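Oligoribonuclease (Colwellia psychrerythraea, PDB 6A4D) probably degrades short RNA oligonucleotides to mononucleotides as a dimeric exoribonuclease of the RNase H-like (DEDD) class. Local coordinates at residues A32-Q45 and L164-R178. The protein carries 1 engineered substitution. Sequence-based numbering, arbitrary orientation.
Sequences AIIITDSELNILAQ and LDAIKESIAELKVYR. Engineered in segment 164-178: A166 (natural residue Asp). With 9RC (5'-O-[(S)-hydroxy(4-nitrophenoxy)phosphoryl]thymidine), chain C.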
loop_
_atom_site.group_PDB
_atom_site.type_symbol
_atom_site.label_atom_id
_atom_site.label_comp_id
_atom_site.label_asym_id
_atom_site.label_seq_id
_atom_site.Cartn_x
_atom_site.Cartn_y
_atom_site.Cartn_z
ATOM N N ALA A 32 17.068 -5.073 1.357
ATOM C CA ALA A 32 17.178 -6.281 2.220
ATOM C C ALA A 32 15.865 -7.068 2.125
ATOM O O ALA A 32 14.799 -6.456 1.966
ATOM C CB ALA A 32 17.472 -5.883 3.660
ATOM N N ILE A 33 15.951 -8.397 2.158
ATOM C CA ILE A 33 14.766 -9.265 2.042
ATOM C C ILE A 33 14.820 -10.338 3.145
ATOM O O ILE A 33 15.864 -10.943 3.380
ATOM C CB ILE A 33 14.664 -9.989 0.667
ATOM C CG1 ILE A 33 14.730 -9.025 -0.523
ATOM C CG2 ILE A 33 13.402 -10.883 0.568
ATOM C CD1 ILE A 33 15.189 -9.730 -1.789
ATOM N N ILE A 34 13.693 -10.587 3.806
ATOM C CA ILE A 34 13.556 -11.735 4.716
ATOM C C ILE A 34 12.324 -12.518 4.302
ATOM O O ILE A 34 11.296 -11.964 3.953
ATOM C CB ILE A 34 13.492 -11.257 6.172
ATOM C CG1 ILE A 34 14.872 -10.746 6.550
ATOM C CG2 ILE A 34 13.008 -12.370 7.105
ATOM C CD1 ILE A 34 15.077 -10.358 7.988
ATOM N N ILE A 35 12.453 -13.827 4.318
ATOM C CA ILE A 35 11.354 -14.734 4.097
ATOM C C ILE A 35 10.925 -15.305 5.442
ATOM O O ILE A 35 11.776 -15.740 6.203
ATOM C CB ILE A 35 11.820 -15.900 3.228
ATOM C CG1 ILE A 35 12.459 -15.367 1.927
ATOM C CG2 ILE A 35 10.662 -16.841 2.935
ATOM C CD1 ILE A 35 11.450 -14.933 0.882
ATOM N N THR A 36 9.625 -15.300 5.727
ATOM C CA THR A 36 9.055 -15.940 6.944
ATOM C C THR A 36 8.032 -16.907 6.484
ATOM O O THR A 36 7.588 -16.827 5.354
ATOM C CB THR A 36 8.297 -14.997 7.874
ATOM O OG1 THR A 36 7.145 -14.507 7.209
ATOM C CG2 THR A 36 9.099 -13.858 8.319
ATOM N N ASP A 37 7.626 -17.834 7.348
ATOM C CA ASP A 37 6.445 -18.645 7.025
ATOM C C ASP A 37 5.198 -17.819 7.360
ATOM O O ASP A 37 5.275 -16.675 7.884
ATOM C CB ASP A 37 6.435 -19.993 7.793
ATOM C CG ASP A 37 6.432 -19.834 9.322
ATOM O OD1 ASP A 37 6.068 -18.724 9.839
ATOM O OD2 ASP A 37 6.803 -20.826 10.015
ATOM N N SER A 38 4.043 -18.409 7.131
ATOM C CA SER A 38 2.797 -17.692 7.397
ATOM C C SER A 38 2.588 -17.404 8.890
ATOM O O SER A 38 1.764 -16.560 9.234
ATOM C CB SER A 38 1.619 -18.448 6.821
ATOM O OG SER A 38 1.454 -19.628 7.548
ATOM N N GLU A 39 3.325 -18.102 9.764
ATOM C CA GLU A 39 3.218 -17.909 11.208
ATOM C C GLU A 39 4.344 -17.028 11.728
ATOM O O GLU A 39 4.555 -16.945 12.909
ATOM C CB GLU A 39 3.133 -19.292 11.937
ATOM C CG GLU A 39 1.909 -20.155 11.554
ATOM C CD GLU A 39 1.550 -21.272 12.572
ATOM O OE1 GLU A 39 2.384 -21.631 13.431
ATOM O OE2 GLU A 39 0.419 -21.817 12.555
ATOM N N LEU A 40 5.034 -16.341 10.823
ATOM C CA LEU A 40 6.066 -15.314 11.079
ATOM C C LEU A 40 7.413 -15.805 11.580
ATOM O O LEU A 40 8.230 -15.025 12.054
ATOM C CB LEU A 40 5.539 -14.198 11.978
ATOM C CG LEU A 40 4.229 -13.550 11.562
ATOM C CD1 LEU A 40 3.939 -12.413 12.548
ATOM C CD2 LEU A 40 4.253 -13.077 10.121
ATOM N N ASN A 41 7.675 -17.082 11.438
ATOM C CA ASN A 41 9.002 -17.632 11.765
ATOM C C ASN A 41 9.925 -17.342 10.621
ATOM O O ASN A 41 9.610 -17.689 9.484
ATOM C CB ASN A 41 8.943 -19.164 11.918
ATOM C CG ASN A 41 8.055 -19.577 13.045
ATOM O OD1 ASN A 41 8.190 -19.056 14.124
ATOM N ND2 ASN A 41 7.084 -20.443 12.771
ATOM N N ILE A 42 11.070 -16.766 10.923
ATOM C CA ILE A 42 12.021 -16.373 9.896
ATOM C C ILE A 42 12.624 -17.614 9.250
ATOM O O ILE A 42 13.218 -18.367 9.946
ATOM C CB ILE A 42 13.085 -15.436 10.516
ATOM C CG1 ILE A 42 12.415 -14.104 10.831
ATOM C CG2 ILE A 42 14.240 -15.185 9.553
ATOM C CD1 ILE A 42 13.234 -13.142 11.653
ATOM N N LEU A 43 12.382 -17.865 7.967
ATOM C CA LEU A 43 12.952 -19.012 7.257
ATOM C C LEU A 43 14.338 -18.769 6.601
ATOM O O LEU A 43 15.090 -19.722 6.408
ATOM C CB LEU A 43 12.058 -19.498 6.143
ATOM C CG LEU A 43 10.599 -19.714 6.413
ATOM C CD1 LEU A 43 9.910 -20.151 5.130
ATOM C CD2 LEU A 43 10.365 -20.709 7.544
ATOM N N ALA A 44 14.634 -17.529 6.214
ATOM C CA ALA A 44 15.826 -17.215 5.413
ATOM C C ALA A 44 15.986 -15.716 5.262
ATOM O O ALA A 44 15.005 -14.995 5.038
ATOM C CB ALA A 44 15.762 -17.871 4.044
ATOM N N GLN A 45 17.221 -15.259 5.416
ATOM C CA GLN A 45 17.601 -13.842 5.362
ATOM C C GLN A 45 18.310 -13.657 4.047
ATOM O O GLN A 45 19.116 -14.474 3.665
ATOM C CB GLN A 45 18.538 -13.532 6.514
ATOM C CG GLN A 45 17.971 -12.577 7.543
ATOM C CD GLN A 45 18.539 -12.759 8.927
ATOM O OE1 GLN A 45 18.171 -13.712 9.615
ATOM N NE2 GLN A 45 19.396 -11.816 9.372
ATOM N N LEU A 164 18.132 -4.656 7.189
ATOM C CA LEU A 164 17.726 -5.943 7.769
ATOM C C LEU A 164 17.019 -5.785 9.098
ATOM O O LEU A 164 16.102 -6.559 9.406
ATOM C CB LEU A 164 18.882 -6.911 7.998
ATOM C CG LEU A 164 19.235 -7.990 6.971
ATOM C CD1 LEU A 164 20.250 -8.945 7.590
ATOM C CD2 LEU A 164 18.082 -8.823 6.460
ATOM N N ASP A 165 17.462 -4.811 9.883
ATOM C CA ASP A 165 16.916 -4.598 11.210
ATOM C C ASP A 165 15.642 -3.783 11.152
ATOM O O ASP A 165 14.833 -3.905 12.029
ATOM C CB ASP A 165 17.938 -3.942 12.158
ATOM C CG ASP A 165 18.836 -4.966 12.831
ATOM O OD1 ASP A 165 18.485 -5.469 13.920
ATOM O OD2 ASP A 165 19.889 -5.290 12.267
ATOM N N ALA A 166 15.475 -2.923 10.156
ATOM C CA ALA A 166 14.172 -2.354 9.930
ATOM C C ALA A 166 13.117 -3.483 9.659
ATOM O O ALA A 166 12.045 -3.444 10.228
ATOM C CB ALA A 166 14.228 -1.348 8.808
ATOM N N ILE A 167 13.459 -4.485 8.837
ATOM C CA ILE A 167 12.574 -5.585 8.477
ATOM C C ILE A 167 12.243 -6.431 9.692
ATOM O O ILE A 167 11.091 -6.813 9.859
ATOM C CB ILE A 167 13.186 -6.560 7.436
ATOM C CG1 ILE A 167 13.436 -5.869 6.095
ATOM C CG2 ILE A 167 12.268 -7.763 7.194
ATOM C CD1 ILE A 167 14.320 -6.662 5.143
ATOM N N LYS A 168 13.252 -6.756 10.515
ATOM C CA LYS A 168 13.042 -7.606 11.689
ATOM C C LYS A 168 12.168 -6.887 12.652
ATOM O O LYS A 168 11.299 -7.505 13.297
ATOM C CB LYS A 168 14.336 -7.969 12.362
ATOM C CG LYS A 168 15.206 -8.890 11.517
ATOM C CD LYS A 168 16.685 -8.675 11.832
ATOM C CE LYS A 168 17.536 -9.867 11.431
ATOM N NZ LYS A 168 18.957 -9.504 11.619
ATOM N N GLU A 169 12.365 -5.580 12.728
ATOM C CA GLU A 169 11.433 -4.711 13.429
ATOM C C GLU A 169 9.917 -4.752 13.026
ATOM O O GLU A 169 9.053 -4.667 13.867
ATOM C CB GLU A 169 11.938 -3.262 13.353
ATOM C CG GLU A 169 12.585 -2.764 14.632
ATOM C CD GLU A 169 12.978 -1.303 14.541
ATOM O OE1 GLU A 169 14.184 -1.038 14.753
ATOM O OE2 GLU A 169 12.084 -0.444 14.250
ATOM N N SER A 170 9.633 -4.784 11.738
ATOM C CA SER A 170 8.273 -4.867 11.222
ATOM C C SER A 170 7.661 -6.209 11.596
ATOM O O SER A 170 6.513 -6.257 12.017
ATOM C CB SER A 170 8.243 -4.740 9.675
ATOM O OG SER A 170 9.063 -3.669 9.229
ATOM N N ILE A 171 8.433 -7.267 11.408
ATOM C CA ILE A 171 8.019 -8.660 11.708
ATOM C C ILE A 171 7.660 -8.731 13.156
ATOM O O ILE A 171 6.573 -9.235 13.532
ATOM C CB ILE A 171 9.160 -9.639 11.389
ATOM C CG1 ILE A 171 9.401 -9.649 9.862
ATOM C CG2 ILE A 171 8.874 -11.094 11.844
ATOM C CD1 ILE A 171 10.500 -10.571 9.415
ATOM N N ALA A 172 8.545 -8.155 13.968
ATOM C CA ALA A 172 8.323 -8.189 15.394
ATOM C C ALA A 172 7.088 -7.407 15.736
ATOM O O ALA A 172 6.339 -7.838 16.586
ATOM C CB ALA A 172 9.547 -7.688 16.158
ATOM N N GLU A 173 6.860 -6.272 15.084
ATOM C CA GLU A 173 5.666 -5.487 15.360
ATOM C C GLU A 173 4.375 -6.296 15.084
ATOM O O GLU A 173 3.443 -6.246 15.841
ATOM C CB GLU A 173 5.646 -4.175 14.573
ATOM C CG GLU A 173 4.440 -3.268 14.875
ATOM C CD GLU A 173 4.401 -2.018 13.970
ATOM O OE1 GLU A 173 5.383 -1.782 13.222
ATOM O OE2 GLU A 173 3.370 -1.284 13.988
ATOM N N LEU A 174 4.362 -7.035 13.997
ATOM C CA LEU A 174 3.228 -7.821 13.575
ATOM C C LEU A 174 2.991 -9.012 14.505
ATOM O O LEU A 174 1.849 -9.372 14.750
ATOM C CB LEU A 174 3.367 -8.268 12.114
ATOM C CG LEU A 174 2.212 -9.102 11.546
ATOM C CD1 LEU A 174 0.886 -8.360 11.526
ATOM C CD2 LEU A 174 2.542 -9.627 10.162
ATOM N N LYS A 175 4.067 -9.537 15.063
ATOM C CA LYS A 175 4.026 -10.635 16.053
ATOM C C LYS A 175 3.337 -10.156 17.317
ATOM O O LYS A 175 2.480 -10.797 17.886
ATOM C CB LYS A 175 5.435 -11.095 16.374
ATOM C CG LYS A 175 6.014 -12.139 15.484
ATOM C CD LYS A 175 7.137 -12.886 16.240
ATOM C CE LYS A 175 7.711 -14.100 15.470
ATOM N NZ LYS A 175 9.003 -13.901 14.699
ATOM N N VAL A 176 3.679 -8.954 17.705
ATOM C CA VAL A 176 2.996 -8.321 18.782
ATOM C C VAL A 176 1.514 -8.218 18.499
ATOM O O VAL A 176 0.688 -8.609 19.370
ATOM C CB VAL A 176 3.667 -6.960 19.150
ATOM C CG1 VAL A 176 2.780 -6.067 20.004
ATOM C CG2 VAL A 176 4.987 -7.230 19.817
ATOM N N TYR A 177 1.143 -7.672 17.342
ATOM C CA TYR A 177 -0.323 -7.582 17.025
ATOM C C TYR A 177 -0.984 -8.944 16.975
ATOM O O TYR A 177 -2.081 -9.131 17.441
ATOM C CB TYR A 177 -0.598 -6.860 15.682
ATOM C CG TYR A 177 -0.088 -5.447 15.621
ATOM C CD1 TYR A 177 -0.235 -4.578 16.699
ATOM C CD2 TYR A 177 0.549 -4.973 14.478
ATOM C CE1 TYR A 177 0.229 -3.279 16.648
ATOM C CE2 TYR A 177 1.030 -3.676 14.410
ATOM C CZ TYR A 177 0.910 -2.844 15.506
ATOM O OH TYR A 177 1.390 -1.589 15.451
ATOM N N ARG A 178 -0.310 -9.895 16.368
ATOM C CA ARG A 178 -0.819 -11.248 16.355
ATOM C C ARG A 178 -1.258 -11.743 17.752
ATOM O O ARG A 178 -2.337 -12.315 17.908
ATOM C CB ARG A 178 0.247 -12.189 15.795
ATOM C CG ARG A 178 -0.340 -13.553 15.551
ATOM C CD ARG A 178 0.674 -14.512 14.999
ATOM N NE ARG A 178 -0.072 -15.548 14.320
ATOM C CZ ARG A 178 0.400 -16.742 14.025
ATOM N NH1 ARG A 178 -0.398 -17.606 13.413
ATOM N NH2 ARG A 178 1.669 -17.049 14.308
HETATM O OAJ 9RC C . 6.476 7.595 2.624
HETATM C CAE 9RC C . 6.630 8.418 3.529
HETATM N NAI 9RC C . 6.153 9.708 3.358
HETATM C CAL 9RC C . 6.309 10.659 4.375
HETATM O OAS 9RC C . 5.870 11.796 4.172
HETATM C CAT 9RC C . 6.934 10.302 5.580
HETATM C CAU 9RC C . 7.096 11.221 6.631
HETATM C CAF 9RC C . 7.410 9.010 5.716
HETATM N NAB 9RC C . 7.244 8.077 4.669
HETATM C CAA 9RC C . 7.747 6.705 4.768
HETATM O OAC 9RC C . 6.988 5.940 5.667
HETATM C CAD 9RC C . 9.134 6.710 5.357
HETATM C CAH 9RC C . 9.296 5.280 5.684
HETATM O OAK 9RC C . 9.860 4.661 4.558
HETATM C CAG 9RC C . 7.863 4.821 5.899
HETATM C CAR 9RC C . 7.702 4.480 7.343
HETATM O OAQ 9RC C . 6.316 4.238 7.530
HETATM P PAP 9RC C . 5.795 3.890 8.978
HETATM O OAO 9RC C . 4.270 3.451 8.737
HETATM O OAN 9RC C . 5.753 5.172 9.719
HETATM O OAM 9RC C . 6.864 2.825 9.389
HETATM C CAV 9RC C . 7.240 2.022 10.459
HETATM C CAW 9RC C . 8.360 1.128 10.298
HETATM C CAY 9RC C . 8.758 0.232 11.355
HETATM C CBA 9RC C . 8.060 0.233 12.602
HETATM N NBB 9RC C . 8.313 -0.565 13.707
HETATM O OBD 9RC C . 8.329 0.022 15.228
HETATM O OBC 9RC C . 8.419 -1.926 13.526
HETATM C CAZ 9RC C . 6.989 1.127 12.707
HETATM C CAX 9RC C . 6.557 2.007 11.687
#
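L164 lays CD2 across I34, 3.7 Å from I34 CD1, the two side chains meeting at about a right angle. One turn on, I167 touches A32 with CD1 and sets CG2 3.8 Å from I34 CB. K168 runs its aliphatic CG past I34 CD1. I171 points CD1 tip to tip at T36 CG2 (3.7 Å). I34 CG1 lies beside the backbone N (chi1 -70°), which turns I34 CG2 to I171 CD1. An alanine at I34 would remove the branches that L164, K168 and I171 pack on and would probably leave a gap between sheet and helix. L174 places CD2 3.9 Å from L40 CD2. K175 slides past L40 in the opposite direction, CG 3.6 Å from L40 CD1. K175 bends at chi4 (98°), and K175 NZ donates a hydrogen bond to L40 O, 3.0 Å away, from above the carbonyl plane. R178 lies obliquely beside E39 and makes a cation-pi contact with W147 of the second subunit. A32, I34 and T36 point to this helix; I33 and I35 point away, to helix 85-99. E169, S170 and E173 line the ligand pocket. The contact is apolar along the strand, polar at the turn, so buried methyls, more than charge pairing, likely hold the pocket helix to the sheet.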